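Local coordinates for protein SAM-dependent O-methyltransferase (Leptospira interrogans, PDB 2HNK) that binds S-adenosyl-L-homocysteine in a modified Rossmann fold and probably transfers methyl groups from S-adenosylmethionine to oxygen atoms of its substrates, at residues V93-T98 with L116-A121; P145-L150 with L168-P173. All coordinates share one frame; numbering follows the deposited sequence.

Interaction 1 of 2, residues V93-T98 with L116-A121; sequences VSEEWT and LKLGSA. With SAH (S-adenosyl-L-homocysteine), chain O.
L118 reaches T98 and the start of helix 95-107 with one methyl group. Its CD2 lies 3.3 Å from T98 OG1 and 3.5 Å from S94 O, while CD1 rests near CG of E95. CG of L118 stands anti to its own carbonyl carbon (chi1 -64°), which swings the branched end over the first helical turn. T98 OG1 sits between its backbone N and carbonyl carbon (chi1 62°) and hydrogen-bonds back to S94 O at 2.7 Å. S94 O also accepts from T98 N, so one carbonyl takes two bonds from T98. The hydroxyl bond holds OG1 at S94 O, where L118 CD2 touches both oxygens. CD2 of L116 packs against CB and OG1 of the same threonine.

V93 makes the second half of the contact. Its CG1 lies 3.4 Å from G119 O, and no hydrogen bond joins the two segments. Both V93 methyls also touch the ligand: CG1 is 3.6 Å from SAH C6 and CG2 packs near N9 and O2'. A121 N donates to SAH N1 at 3.1 Å, with an N-H...N angle of 146°. The adenine is thus held by a backbone bond from one segment and a valine from the other. S94 is the N-cap of the helix, its OG accepting from W97 N.

The contact lies within the beta-alpha-beta unit of strand 87-92, helix 95-107 and strand 114-118. D92, ending strand 87-92, accepts from S94 N and also hydrogen-bonds to SAH, probably at the ribose, as in related methyltransferases. Helix 121-130 begins directly after S120, its N-cap.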
loop_
_atom_site.group_PDB
_atom_site.type_symbol
_atom_site.label_atom_id
_atom_site.label_comp_id
_atom_site.label_asym_id
_atom_site.label_seq_id
_atom_site.Cartn_x
_atom_site.Cartn_y
_atom_site.Cartn_z
ATOM N N VAL C 93 -19.850 -17.602 4.421
ATOM C CA VAL C 93 -21.061 -18.318 4.812
ATOM C C VAL C 93 -21.789 -18.962 3.634
ATOM O O VAL C 93 -22.662 -19.807 3.840
ATOM C CB VAL C 93 -22.062 -17.388 5.546
ATOM C CG1 VAL C 93 -21.556 -17.057 6.934
ATOM C CG2 VAL C 93 -22.330 -16.112 4.737
ATOM N N SER C 94 -21.434 -18.568 2.409
ATOM C CA SER C 94 -22.250 -18.896 1.235
ATOM C C SER C 94 -21.652 -19.966 0.331
ATOM O O SER C 94 -20.590 -19.762 -0.280
ATOM C CB SER C 94 -22.556 -17.631 0.425
ATOM O OG SER C 94 -23.125 -17.957 -0.831
ATOM N N GLU C 95 -22.349 -21.099 0.240
ATOM C CA GLU C 95 -21.969 -22.167 -0.683
ATOM C C GLU C 95 -22.134 -21.694 -2.120
ATOM O O GLU C 95 -21.257 -21.911 -2.958
ATOM C CB GLU C 95 -22.819 -23.424 -0.461
ATOM C CG GLU C 95 -22.222 -24.695 -1.087
ATOM C CD GLU C 95 -23.269 -25.610 -1.728
ATOM O OE1 GLU C 95 -22.921 -26.321 -2.703
ATOM O OE2 GLU C 95 -24.437 -25.618 -1.273
ATOM N N GLU C 96 -23.270 -21.050 -2.380
ATOM C CA GLU C 96 -23.639 -20.562 -3.698
ATOM C C GLU C 96 -22.564 -19.665 -4.322
ATOM O O GLU C 96 -22.141 -19.899 -5.453
ATOM C CB GLU C 96 -24.972 -19.815 -3.625
ATOM C CG GLU C 96 -25.448 -19.272 -4.963
ATOM C CD GLU C 96 -26.840 -18.658 -4.902
ATOM O OE1 GLU C 96 -27.173 -18.015 -3.883
ATOM O OE2 GLU C 96 -27.604 -18.806 -5.882
ATOM N N TRP C 97 -22.131 -18.650 -3.582
ATOM C CA TRP C 97 -21.180 -17.670 -4.105
ATOM C C TRP C 97 -19.769 -18.198 -4.176
ATOM O O TRP C 97 -19.039 -17.880 -5.111
ATOM C CB TRP C 97 -21.226 -16.379 -3.302
ATOM C CG TRP C 97 -22.508 -15.654 -3.489
ATOM C CD1 TRP C 97 -23.298 -15.652 -4.610
ATOM C CD2 TRP C 97 -23.154 -14.802 -2.541
ATOM N NE1 TRP C 97 -24.403 -14.855 -4.410
ATOM C CE2 TRP C 97 -24.335 -14.317 -3.151
ATOM C CE3 TRP C 97 -22.844 -14.388 -1.241
ATOM C CZ2 TRP C 97 -25.213 -13.448 -2.498
ATOM C CZ3 TRP C 97 -23.719 -13.519 -0.589
ATOM C CH2 TRP C 97 -24.892 -13.061 -1.222
ATOM N N THR C 98 -19.390 -19.025 -3.208
ATOM C CA THR C 98 -18.069 -19.627 -3.239
ATOM C C THR C 98 -17.977 -20.736 -4.291
ATOM O O THR C 98 -16.874 -21.109 -4.705
ATOM C CB THR C 98 -17.574 -20.082 -1.841
ATOM O OG1 THR C 98 -18.450 -21.083 -1.310
ATOM C CG2 THR C 98 -17.519 -18.886 -0.885
ATOM N N LEU C 116 -10.787 -23.544 1.790
ATOM C CA LEU C 116 -12.109 -22.979 2.035
ATOM C C LEU C 116 -12.748 -23.579 3.282
ATOM O O LEU C 116 -12.722 -24.793 3.485
ATOM C CB LEU C 116 -13.011 -23.180 0.812
ATOM C CG LEU C 116 -14.452 -22.648 0.823
ATOM C CD1 LEU C 116 -14.511 -21.136 0.882
ATOM C CD2 LEU C 116 -15.185 -23.147 -0.401
ATOM N N LYS C 117 -13.293 -22.706 4.121
ATOM C CA LYS C 117 -14.107 -23.110 5.242
ATOM C C LYS C 117 -15.412 -22.320 5.237
ATOM O O LYS C 117 -15.431 -21.122 5.532
ATOM C CB LYS C 117 -13.368 -22.921 6.570
ATOM C CG LYS C 117 -14.079 -23.560 7.778
ATOM C CD LYS C 117 -14.406 -25.034 7.534
ATOM C CE LYS C 117 -15.196 -25.642 8.690
ATOM N NZ LYS C 117 -16.554 -25.059 8.791
ATOM N N LEU C 118 -16.492 -23.017 4.892
ATOM C CA LEU C 118 -17.837 -22.466 4.933
ATOM C C LEU C 118 -18.356 -22.486 6.355
ATOM O O LEU C 118 -18.040 -23.389 7.131
ATOM C CB LEU C 118 -18.781 -23.269 4.032
ATOM C CG LEU C 118 -18.494 -23.274 2.526
ATOM C CD1 LEU C 118 -19.296 -24.382 1.852
ATOM C CD2 LEU C 118 -18.771 -21.903 1.860
ATOM N N GLY C 119 -19.164 -21.486 6.683
ATOM C CA GLY C 119 -19.708 -21.327 8.018
ATOM C C GLY C 119 -19.447 -19.920 8.502
ATOM O O GLY C 119 -18.914 -19.096 7.757
ATOM N N SER C 120 -19.824 -19.661 9.753
ATOM C CA SER C 120 -19.592 -18.389 10.432
ATOM C C SER C 120 -18.100 -18.132 10.660
ATOM O O SER C 120 -17.393 -18.994 11.191
ATOM C CB SER C 120 -20.353 -18.382 11.765
ATOM O OG SER C 120 -19.595 -17.775 12.807
ATOM N N ALA C 121 -17.630 -16.947 10.263
ATOM C CA ALA C 121 -16.204 -16.619 10.355
ATOM C C ALA C 121 -15.730 -16.416 11.794
ATOM O O ALA C 121 -14.600 -16.782 12.130
ATOM C CB ALA C 121 -15.856 -15.424 9.502
HETATM N N SAH O . -13.964 -10.267 -1.052
HETATM C CA SAH O . -15.144 -10.325 -1.969
HETATM C CB SAH O . -16.275 -9.452 -1.424
HETATM C CG SAH O . -16.838 -9.923 -0.080
HETATM S SD SAH O . -18.602 -9.547 0.015
HETATM C C SAH O . -14.816 -9.967 -3.428
HETATM O O SAH O . -15.663 -10.088 -4.319
HETATM O OXT SAH O . -13.706 -9.555 -3.756
HETATM C "C5'" SAH O . -18.822 -10.266 1.664
HETATM C "C4'" SAH O . -18.969 -11.784 1.704
HETATM O "O4'" SAH O . -18.872 -12.208 3.048
HETATM C "C3'" SAH O . -20.313 -12.267 1.183
HETATM O "O3'" SAH O . -20.084 -13.245 0.196
HETATM C "C2'" SAH O . -21.020 -12.904 2.362
HETATM O "O2'" SAH O . -21.644 -14.112 1.978
HETATM C "C1'" SAH O . -19.878 -13.158 3.342
HETATM N N9 SAH O . -20.284 -13.099 4.764
HETATM C C8 SAH O . -21.306 -12.379 5.342
HETATM N N7 SAH O . -21.321 -12.636 6.674
HETATM C C5 SAH O . -20.321 -13.505 6.958
HETATM C C6 SAH O . -19.880 -14.101 8.140
HETATM N N6 SAH O . -20.480 -13.849 9.297
HETATM N N1 SAH O . -18.809 -14.975 8.109
HETATM C C2 SAH O . -18.168 -15.255 6.916
HETATM N N3 SAH O . -18.606 -14.662 5.747
HETATM C C4 SAH O . -19.665 -13.806 5.765
#

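Interaction 2 of 2, residues P145-L150 with L168-P173; sequences PSSIDL and LKLLKP
P145 opens the contact at its CB, which is 3.5 Å from K169 O and also near the lysine CG. The next residue, S146, sends its backbone N to K169 O at 2.8 Å, a nearly straight bond lying in the carbonyl plane. A water lies between S146 OG and the same K169 O, but this bridge is doubtful because its leg to K169 O is too short. The carbonyl of S146 faces the aliphatic part of K172, with its O 3.3 Å from K172 CG.

S147 N and I148 N both donate to L170 O, at 2.8 Å and 2.9 Å. They arrive from opposite faces of the carbonyl plane, so this last carbonyl of helix 160-170 is gripped twice. S147 OG turns back to G144 O. The I148 side chain runs beside L170 and points the same way, CG1 near the leucine CB. I148 O then accepts from K172 N at 2.9 Å with an angle of 173°, and L171 CA-H also approaches this oxygen. Together with the I148 N bond to L170 O, the K172 N bond makes I148 and L171 a parallel beta bridge.

D149 carries the charged end. K172 lies alongside it, extended beyond CG, and NZ meets OD1 on the syn side at 2.9 Å in a salt bridge. A water spans NZ and OD2. OD2 also accepts from the backbone N atoms of K62 and R63, before L150 leads on into the central sheet, its side chain against I64.

Backbone bonds therefore secure the helix end to the entry of strand 148-153. The carboxylate of D149 is met by an ammonium group and backbone N-H groups, which would favour its charged form.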
loop_
_atom_site.group_PDB
_atom_site.type_symbol
_atom_site.label_atom_id
_atom_site.label_comp_id
_atom_site.label_asym_id
_atom_site.label_seq_id
_atom_site.Cartn_x
_atom_site.Cartn_y
_atom_site.Cartn_z
ATOM N N PRO C 145 -2.530 -19.198 17.588
ATOM C CA PRO C 145 -2.201 -17.775 17.563
ATOM C C PRO C 145 -0.864 -17.517 16.879
ATOM O O PRO C 145 -0.072 -18.443 16.715
ATOM C CB PRO C 145 -2.130 -17.387 19.050
ATOM C CG PRO C 145 -2.018 -18.667 19.804
ATOM C CD PRO C 145 -2.603 -19.747 18.956
ATOM N N SER C 146 -0.642 -16.264 16.478
ATOM C CA SER C 146 0.574 -15.820 15.785
ATOM C C SER C 146 0.988 -16.707 14.620
ATOM O O SER C 146 2.161 -17.034 14.472
ATOM C CB SER C 146 1.735 -15.680 16.776
ATOM O OG SER C 146 1.577 -14.502 17.544
ATOM N N SER C 147 0.032 -17.097 13.792
ATOM C CA SER C 147 0.331 -18.015 12.693
ATOM C C SER C 147 0.114 -17.417 11.293
ATOM O O SER C 147 0.524 -18.010 10.296
ATOM C CB SER C 147 -0.493 -19.298 12.856
ATOM O OG SER C 147 -1.881 -19.014 12.915
ATOM N N ILE C 148 -0.522 -16.245 11.226
ATOM C CA ILE C 148 -0.949 -15.665 9.950
ATOM C C ILE C 148 -0.126 -14.437 9.546
ATOM O O ILE C 148 0.209 -13.594 10.380
ATOM C CB ILE C 148 -2.476 -15.334 9.966
ATOM C CG1 ILE C 148 -3.289 -16.547 10.467
ATOM C CG2 ILE C 148 -2.963 -14.868 8.595
ATOM C CD1 ILE C 148 -3.172 -17.829 9.606
ATOM N N ASP C 149 0.192 -14.344 8.259
ATOM C CA ASP C 149 0.957 -13.211 7.738
ATOM C C ASP C 149 0.081 -12.012 7.417
ATOM O O ASP C 149 0.442 -10.867 7.712
ATOM C CB ASP C 149 1.712 -13.625 6.477
ATOM C CG ASP C 149 2.729 -14.703 6.742
ATOM O OD1 ASP C 149 3.389 -14.641 7.788
ATOM O OD2 ASP C 149 2.877 -15.598 5.899
ATOM N N LEU C 150 -1.070 -12.286 6.807
ATOM C CA LEU C 150 -1.910 -11.233 6.269
ATOM C C LEU C 150 -3.387 -11.601 6.342
ATOM O O LEU C 150 -3.771 -12.746 6.089
ATOM C CB LEU C 150 -1.484 -10.895 4.831
ATOM C CG LEU C 150 -2.118 -9.706 4.102
ATOM C CD1 LEU C 150 -1.143 -9.099 3.092
ATOM C CD2 LEU C 150 -3.412 -10.104 3.403
ATOM N N LEU C 168 -6.040 -10.053 15.344
ATOM C CA LEU C 168 -4.837 -9.592 16.009
ATOM C C LEU C 168 -4.126 -10.740 16.727
ATOM O O LEU C 168 -2.898 -10.757 16.818
ATOM C CB LEU C 168 -5.211 -8.495 17.002
ATOM C CG LEU C 168 -4.447 -7.179 16.940
ATOM C CD1 LEU C 168 -4.383 -6.638 15.514
ATOM C CD2 LEU C 168 -5.108 -6.175 17.885
ATOM N N LYS C 169 -4.913 -11.688 17.233
ATOM C CA LYS C 169 -4.407 -12.883 17.894
ATOM C C LYS C 169 -3.822 -13.872 16.875
ATOM O O LYS C 169 -2.770 -14.480 17.117
ATOM C CB LYS C 169 -5.522 -13.523 18.736
ATOM C CG LYS C 169 -5.098 -14.784 19.505
ATOM C CD LYS C 169 -5.385 -14.652 21.004
ATOM C CE LYS C 169 -4.366 -13.744 21.692
ATOM N NZ LYS C 169 -4.861 -13.204 23.003
ATOM N N LEU C 170 -4.485 -14.014 15.728
ATOM C CA LEU C 170 -3.992 -14.915 14.684
ATOM C C LEU C 170 -2.784 -14.364 13.932
ATOM O O LEU C 170 -1.960 -15.133 13.446
ATOM C CB LEU C 170 -5.109 -15.292 13.704
ATOM C CG LEU C 170 -6.095 -16.356 14.205
ATOM C CD1 LEU C 170 -7.390 -16.302 13.420
ATOM C CD2 LEU C 170 -5.483 -17.769 14.162
ATOM N N LEU C 171 -2.680 -13.040 13.839
ATOM C CA LEU C 171 -1.568 -12.405 13.128
ATOM C C LEU C 171 -0.249 -12.529 13.881
ATOM O O LEU C 171 -0.205 -12.326 15.091
ATOM C CB LEU C 171 -1.841 -10.917 12.871
ATOM C CG LEU C 171 -2.667 -10.438 11.684
ATOM C CD1 LEU C 171 -2.784 -8.915 11.750
ATOM C CD2 LEU C 171 -2.060 -10.867 10.342
ATOM N N LYS C 172 0.816 -12.841 13.143
ATOM C CA LYS C 172 2.180 -12.752 13.659
ATOM C C LYS C 172 2.535 -11.288 13.912
ATOM O O LYS C 172 1.993 -10.397 13.245
ATOM C CB LYS C 172 3.172 -13.321 12.644
ATOM C CG LYS C 172 2.951 -14.778 12.240
ATOM C CD LYS C 172 4.046 -15.183 11.270
ATOM C CE LYS C 172 3.696 -16.433 10.517
ATOM N NZ LYS C 172 4.712 -16.617 9.455
ATOM N N PRO C 173 3.442 -11.019 14.874
ATOM C CA PRO C 173 3.952 -9.652 14.991
ATOM C C PRO C 173 4.519 -9.196 13.649
ATOM O O PRO C 173 5.130 -9.992 12.939
ATOM C CB PRO C 173 5.058 -9.787 16.045
ATOM C CG PRO C 173 4.586 -10.935 16.912
ATOM C CD PRO C 173 4.028 -11.906 15.902
HETATM O O HOH W 1 -0.866 -13.655 18.531
HETATM O O HOH W 2 3.955 -17.862 7.102
#

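In the fold
Interaction 1 and interaction 2 have centres 22 Å apart and do not touch; their nearest atoms are about 7 Å apart. They follow in series along the chain, 93-98 with 116-121 closing before 145-150 with 168-173 opens. Both reach the same mixed sheet. Interaction 1 includes the end of strand 114-118, one of its two outermost strands, whereas interaction 2 lies at the start of the inner strand 148-153. Helix 121-130 connects them spatially: it begins at A121 of interaction 1, and L170 of interaction 2 packs on its L125 and I129. Interaction 1 helps form the adenine end of the ligand pocket. Interaction 2 is structural packing away from the ligand, with the side chain of L150 about 11 Å from SAH.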